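Local coordinates for protein fructokinase (PDB 3LJS) that probably transfers a phosphate from ATP to fructose, as a sugar kinase of the PfkB (ribokinase-like) family, at residues G51-M63 with A113-S126. Residues are numbered along the deposited sequence; the frame is centred on the assembly and turned at random.
Sequences GAVQFVGMLGSDM and ADLLFRVEHFQDAS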
loop_
_atom_site.group_PDB
_atom_site.type_symbol
_atom_site.label_atom_id
_atom_site.label_comp_id
_atom_site.label_asym_id
_atom_site.label_seq_id
_atom_site.Cartn_x
_atom_site.Cartn_y
_atom_site.Cartn_z
ATOM N N GLY B 51 -26.032 19.466 4.215
ATOM C CA GLY B 51 -25.285 20.713 4.237
ATOM C C GLY B 51 -24.402 20.907 3.017
ATOM O O GLY B 51 -24.026 19.936 2.359
ATOM N N ALA B 52 -24.080 22.157 2.704
ATOM C CA ALA B 52 -23.213 22.455 1.566
ATOM C C ALA B 52 -21.794 22.174 2.048
ATOM O O ALA B 52 -21.325 22.800 2.997
ATOM C CB ALA B 52 -23.357 23.927 1.158
ATOM N N VAL B 53 -21.110 21.236 1.407
ATOM C CA VAL B 53 -19.765 20.888 1.837
ATOM C C VAL B 53 -18.860 20.524 0.673
ATOM O O VAL B 53 -19.290 19.931 -0.319
ATOM C CB VAL B 53 -19.795 19.711 2.845
ATOM C CG1 VAL B 53 -20.419 18.481 2.195
ATOM C CG2 VAL B 53 -18.386 19.396 3.331
ATOM N N GLN B 54 -17.596 20.893 0.811
ATOM C CA GLN B 54 -16.603 20.624 -0.205
ATOM C C GLN B 54 -15.394 19.977 0.459
ATOM O O GLN B 54 -15.055 20.307 1.599
ATOM C CB GLN B 54 -16.211 21.950 -0.868
ATOM C CG GLN B 54 -15.067 21.883 -1.849
ATOM C CD GLN B 54 -14.748 23.244 -2.453
ATOM O OE1 GLN B 54 -15.160 24.278 -1.930
ATOM N NE2 GLN B 54 -14.001 23.246 -3.549
ATOM N N PHE B 55 -14.773 19.021 -0.224
ATOM C CA PHE B 55 -13.566 18.403 0.310
ATOM C C PHE B 55 -12.418 18.949 -0.519
ATOM O O PHE B 55 -12.435 18.858 -1.749
ATOM C CB PHE B 55 -13.580 16.883 0.183
ATOM C CG PHE B 55 -12.294 16.240 0.641
ATOM C CD1 PHE B 55 -12.037 16.046 1.997
ATOM C CD2 PHE B 55 -11.313 15.893 -0.281
ATOM C CE1 PHE B 55 -10.815 15.517 2.429
ATOM C CE2 PHE B 55 -10.086 15.364 0.140
ATOM C CZ PHE B 55 -9.840 15.177 1.500
ATOM N N VAL B 56 -11.426 19.520 0.156
ATOM C CA VAL B 56 -10.263 20.082 -0.515
ATOM C C VAL B 56 -9.030 19.267 -0.140
ATOM O O VAL B 56 -8.688 19.127 1.035
ATOM C CB VAL B 56 -10.058 21.563 -0.122
ATOM C CG1 VAL B 56 -8.752 22.099 -0.716
ATOM C CG2 VAL B 56 -11.238 22.390 -0.635
ATOM N N GLY B 57 -8.379 18.715 -1.152
ATOM C CA GLY B 57 -7.205 17.902 -0.919
ATOM C C GLY B 57 -6.768 17.248 -2.212
ATOM O O GLY B 57 -7.395 17.436 -3.261
HETATM N N MSE B 58 -5.700 16.464 -2.134
HETATM C CA MSE B 58 -5.170 15.805 -3.312
HETATM C C MSE B 58 -5.389 14.302 -3.274
HETATM O O MSE B 58 -5.130 13.655 -2.262
HETATM C CB MSE B 58 -3.676 16.120 -3.436
HETATM C CG MSE B 58 -3.022 15.590 -4.698
HETATM SE SE MSE B 58 -1.275 16.391 -4.943
HETATM C CE MSE B 58 -1.783 17.796 -6.177
ATOM N N LEU B 59 -5.883 13.762 -4.384
ATOM C CA LEU B 59 -6.129 12.332 -4.530
ATOM C C LEU B 59 -5.184 11.801 -5.606
ATOM O O LEU B 59 -4.851 12.514 -6.553
ATOM C CB LEU B 59 -7.572 12.073 -4.974
ATOM C CG LEU B 59 -8.705 12.635 -4.116
ATOM C CD1 LEU B 59 -10.048 12.157 -4.657
ATOM C CD2 LEU B 59 -8.524 12.193 -2.683
ATOM N N GLY B 60 -4.753 10.553 -5.467
ATOM C CA GLY B 60 -3.862 9.989 -6.462
ATOM C C GLY B 60 -4.602 9.712 -7.759
ATOM O O GLY B 60 -5.837 9.661 -7.782
ATOM N N SER B 61 -3.851 9.564 -8.848
ATOM C CA SER B 61 -4.433 9.253 -10.150
ATOM C C SER B 61 -4.326 7.747 -10.302
ATOM O O SER B 61 -3.658 7.242 -11.208
ATOM C CB SER B 61 -3.660 9.934 -11.280
ATOM O OG SER B 61 -3.777 11.341 -11.190
ATOM N N ASP B 62 -4.961 7.040 -9.380
ATOM C CA ASP B 62 -4.962 5.588 -9.376
ATOM C C ASP B 62 -6.374 5.107 -9.085
ATOM O O ASP B 62 -7.281 5.917 -8.876
ATOM C CB ASP B 62 -3.985 5.052 -8.321
ATOM C CG ASP B 62 -4.141 5.736 -6.968
ATOM O OD1 ASP B 62 -5.267 5.776 -6.436
ATOM O OD2 ASP B 62 -3.129 6.231 -6.429
HETATM N N MSE B 63 -6.553 3.790 -9.074
HETATM C CA MSE B 63 -7.856 3.184 -8.829
HETATM C C MSE B 63 -8.487 3.629 -7.515
HETATM O O MSE B 63 -9.695 3.848 -7.442
HETATM C CB MSE B 63 -7.736 1.652 -8.848
HETATM C CG MSE B 63 -6.763 1.081 -7.814
HETATM SE SE MSE B 63 -6.641 -0.871 -7.829
HETATM C CE MSE B 63 -5.377 -1.075 -9.287
ATOM N N ALA B 113 -0.284 10.613 -2.004
ATOM C CA ALA B 113 -0.855 11.700 -2.779
ATOM C C ALA B 113 -1.332 12.899 -1.961
ATOM O O ALA B 113 -1.037 14.045 -2.311
ATOM C CB ALA B 113 -2.001 11.172 -3.632
ATOM N N ASP B 114 -2.058 12.644 -0.874
ATOM C CA ASP B 114 -2.599 13.741 -0.067
ATOM C C ASP B 114 -1.535 14.668 0.522
ATOM O O ASP B 114 -1.811 15.835 0.812
ATOM C CB ASP B 114 -3.503 13.199 1.056
ATOM C CG ASP B 114 -2.720 12.614 2.214
ATOM O OD1 ASP B 114 -2.361 11.414 2.169
ATOM O OD2 ASP B 114 -2.459 13.362 3.179
ATOM N N LEU B 115 -0.320 14.151 0.685
ATOM C CA LEU B 115 0.790 14.934 1.233
ATOM C C LEU B 115 1.368 15.945 0.241
ATOM O O LEU B 115 2.143 16.820 0.624
ATOM C CB LEU B 115 1.928 14.004 1.668
ATOM C CG LEU B 115 2.074 13.470 3.096
ATOM C CD1 LEU B 115 1.033 14.052 4.018
ATOM C CD2 LEU B 115 2.002 11.962 3.058
ATOM N N LEU B 116 0.990 15.828 -1.028
ATOM C CA LEU B 116 1.527 16.707 -2.064
ATOM C C LEU B 116 0.696 17.939 -2.403
ATOM O O LEU B 116 1.029 18.682 -3.327
ATOM C CB LEU B 116 1.793 15.888 -3.332
ATOM C CG LEU B 116 3.177 15.243 -3.525
ATOM C CD1 LEU B 116 3.903 15.056 -2.214
ATOM C CD2 LEU B 116 2.999 13.919 -4.248
ATOM N N PHE B 117 -0.386 18.160 -1.665
ATOM C CA PHE B 117 -1.218 19.335 -1.902
ATOM C C PHE B 117 -0.369 20.548 -1.507
ATOM O O PHE B 117 0.264 20.548 -0.456
ATOM C CB PHE B 117 -2.475 19.282 -1.026
ATOM C CG PHE B 117 -3.506 20.323 -1.372
ATOM C CD1 PHE B 117 -4.635 19.983 -2.115
ATOM C CD2 PHE B 117 -3.355 21.644 -0.953
ATOM C CE1 PHE B 117 -5.603 20.943 -2.434
ATOM C CE2 PHE B 117 -4.314 22.612 -1.267
ATOM C CZ PHE B 117 -5.441 22.259 -2.009
ATOM N N ARG B 118 -0.341 21.572 -2.351
ATOM C CA ARG B 118 0.437 22.771 -2.049
ATOM C C ARG B 118 -0.463 23.998 -2.093
ATOM O O ARG B 118 -1.563 23.944 -2.643
ATOM C CB ARG B 118 1.608 22.918 -3.035
ATOM C CG ARG B 118 2.705 21.855 -2.849
ATOM C CD ARG B 118 3.356 21.950 -1.462
ATOM N NE ARG B 118 4.300 20.860 -1.205
ATOM C CZ ARG B 118 4.015 19.743 -0.537
ATOM N NH1 ARG B 118 2.799 19.542 -0.029
ATOM N NH2 ARG B 118 4.948 18.809 -0.392
ATOM N N VAL B 119 0.001 25.100 -1.511
ATOM C CA VAL B 119 -0.794 26.322 -1.460
ATOM C C VAL B 119 -1.361 26.736 -2.813
ATOM O O VAL B 119 -2.474 27.258 -2.889
ATOM C CB VAL B 119 0.020 27.487 -0.855
ATOM C CG1 VAL B 119 -0.787 28.776 -0.918
ATOM C CG2 VAL B 119 0.366 27.164 0.596
ATOM N N GLU B 120 -0.602 26.488 -3.877
ATOM C CA GLU B 120 -1.036 26.829 -5.231
ATOM C C GLU B 120 -2.298 26.063 -5.640
ATOM O O GLU B 120 -2.988 26.453 -6.585
ATOM C CB GLU B 120 0.083 26.511 -6.226
ATOM C CG GLU B 120 0.341 25.016 -6.373
ATOM C CD GLU B 120 1.696 24.698 -6.977
ATOM O OE1 GLU B 120 2.719 25.072 -6.368
ATOM O OE2 GLU B 120 1.736 24.068 -8.055
ATOM N N HIS B 121 -2.602 24.972 -4.938
ATOM C CA HIS B 121 -3.777 24.164 -5.272
ATOM C C HIS B 121 -5.087 24.689 -4.693
ATOM O O HIS B 121 -6.165 24.226 -5.072
ATOM C CB HIS B 121 -3.565 22.706 -4.841
ATOM C CG HIS B 121 -2.417 22.035 -5.529
ATOM N ND1 HIS B 121 -2.342 21.904 -6.900
ATOM C CD2 HIS B 121 -1.278 21.490 -5.038
ATOM C CE1 HIS B 121 -1.204 21.313 -7.224
ATOM N NE2 HIS B 121 -0.540 21.053 -6.112
ATOM N N PHE B 122 -5.001 25.645 -3.771
ATOM C CA PHE B 122 -6.207 26.231 -3.183
ATOM C C PHE B 122 -6.885 27.086 -4.244
ATOM O O PHE B 122 -6.219 27.631 -5.123
ATOM C CB PHE B 122 -5.867 27.127 -1.989
ATOM C CG PHE B 122 -5.605 26.380 -0.716
ATOM C CD1 PHE B 122 -6.529 25.462 -0.232
ATOM C CD2 PHE B 122 -4.458 26.631 0.024
ATOM C CE1 PHE B 122 -6.316 24.809 0.976
ATOM C CE2 PHE B 122 -4.235 25.984 1.233
ATOM C CZ PHE B 122 -5.169 25.070 1.707
ATOM N N GLN B 123 -8.205 27.204 -4.156
ATOM C CA GLN B 123 -8.972 28.005 -5.102
ATOM C C GLN B 123 -9.717 29.107 -4.353
ATOM O O GLN B 123 -10.400 28.848 -3.359
ATOM C CB GLN B 123 -9.963 27.115 -5.841
ATOM C CG GLN B 123 -9.307 26.105 -6.750
ATOM C CD GLN B 123 -10.263 25.016 -7.167
ATOM O OE1 GLN B 123 -11.412 25.286 -7.515
ATOM N NE2 GLN B 123 -9.794 23.775 -7.141
ATOM N N ASP B 124 -9.587 30.339 -4.830
ATOM C CA ASP B 124 -10.238 31.466 -4.178
ATOM C C ASP B 124 -11.744 31.285 -4.010
ATOM O O ASP B 124 -12.308 31.723 -3.013
ATOM C CB ASP B 124 -9.935 32.761 -4.940
ATOM C CG ASP B 124 -8.480 33.189 -4.797
ATOM O OD1 ASP B 124 -7.704 32.445 -4.157
ATOM O OD2 ASP B 124 -8.109 34.263 -5.320
ATOM N N ALA B 125 -12.388 30.630 -4.969
ATOM C CA ALA B 125 -13.831 30.405 -4.897
ATOM C C ALA B 125 -14.219 29.559 -3.676
ATOM O O ALA B 125 -15.306 29.728 -3.118
ATOM C CB ALA B 125 -14.320 29.735 -6.176
ATOM N N SER B 126 -13.335 28.648 -3.273
ATOM C CA SER B 126 -13.576 27.787 -2.111
ATOM C C SER B 126 -13.698 28.621 -0.840
ATOM O O SER B 126 -14.632 28.450 -0.057
ATOM C CB SER B 126 -12.425 26.789 -1.929
ATOM O OG SER B 126 -12.347 25.884 -3.014
HETATM O O HOH W 1 -4.425 16.602 0.398
#
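The side chain of selenomethionine M58 meets four residues of 113-126 in turn, a worked example of how one long flexible side chain can knit a strand to an irregular loop. Its CB packs against CB of F117 and, like CG, against the backbone oxygen of A113; with CG anti to the backbone N (chi1 -175°) the chain runs alongside that carbonyl, and SE, still beside the oxygen, lies 3.5 Å from CB of L116. The bend at chi3 (-97°) carries CE over one face of the H121 imidazole, 3.8 Å from the ring centroid and offset toward the rim, a CH-pi contact; CG of E120 covers the opposite face.

A water bridges N of M58 to the D114 carbonyl oxygen, 2.8 Å from each, and O of M58 receives a CA-H...O contact from D114. Next to it, CB of A113 packs 3.4 Å from N of G60. On the other flank, CD1 of F117 lies against G57, its CZ touches CG1 of V56 at 3.6 Å, and the F122 ring meets the same methyl. Farther along, Q54 NE2 gives S126 OG a weak hydrogen bond (3.2 Å).

Strand 53-60, which turns at G57, lies between parallel strands 6-10 and 82-85 in the large mixed sheet of the ribokinase-like fold. The loop closes over this corner, with F117 also touching helix 143-158, and leads into helix 124-129.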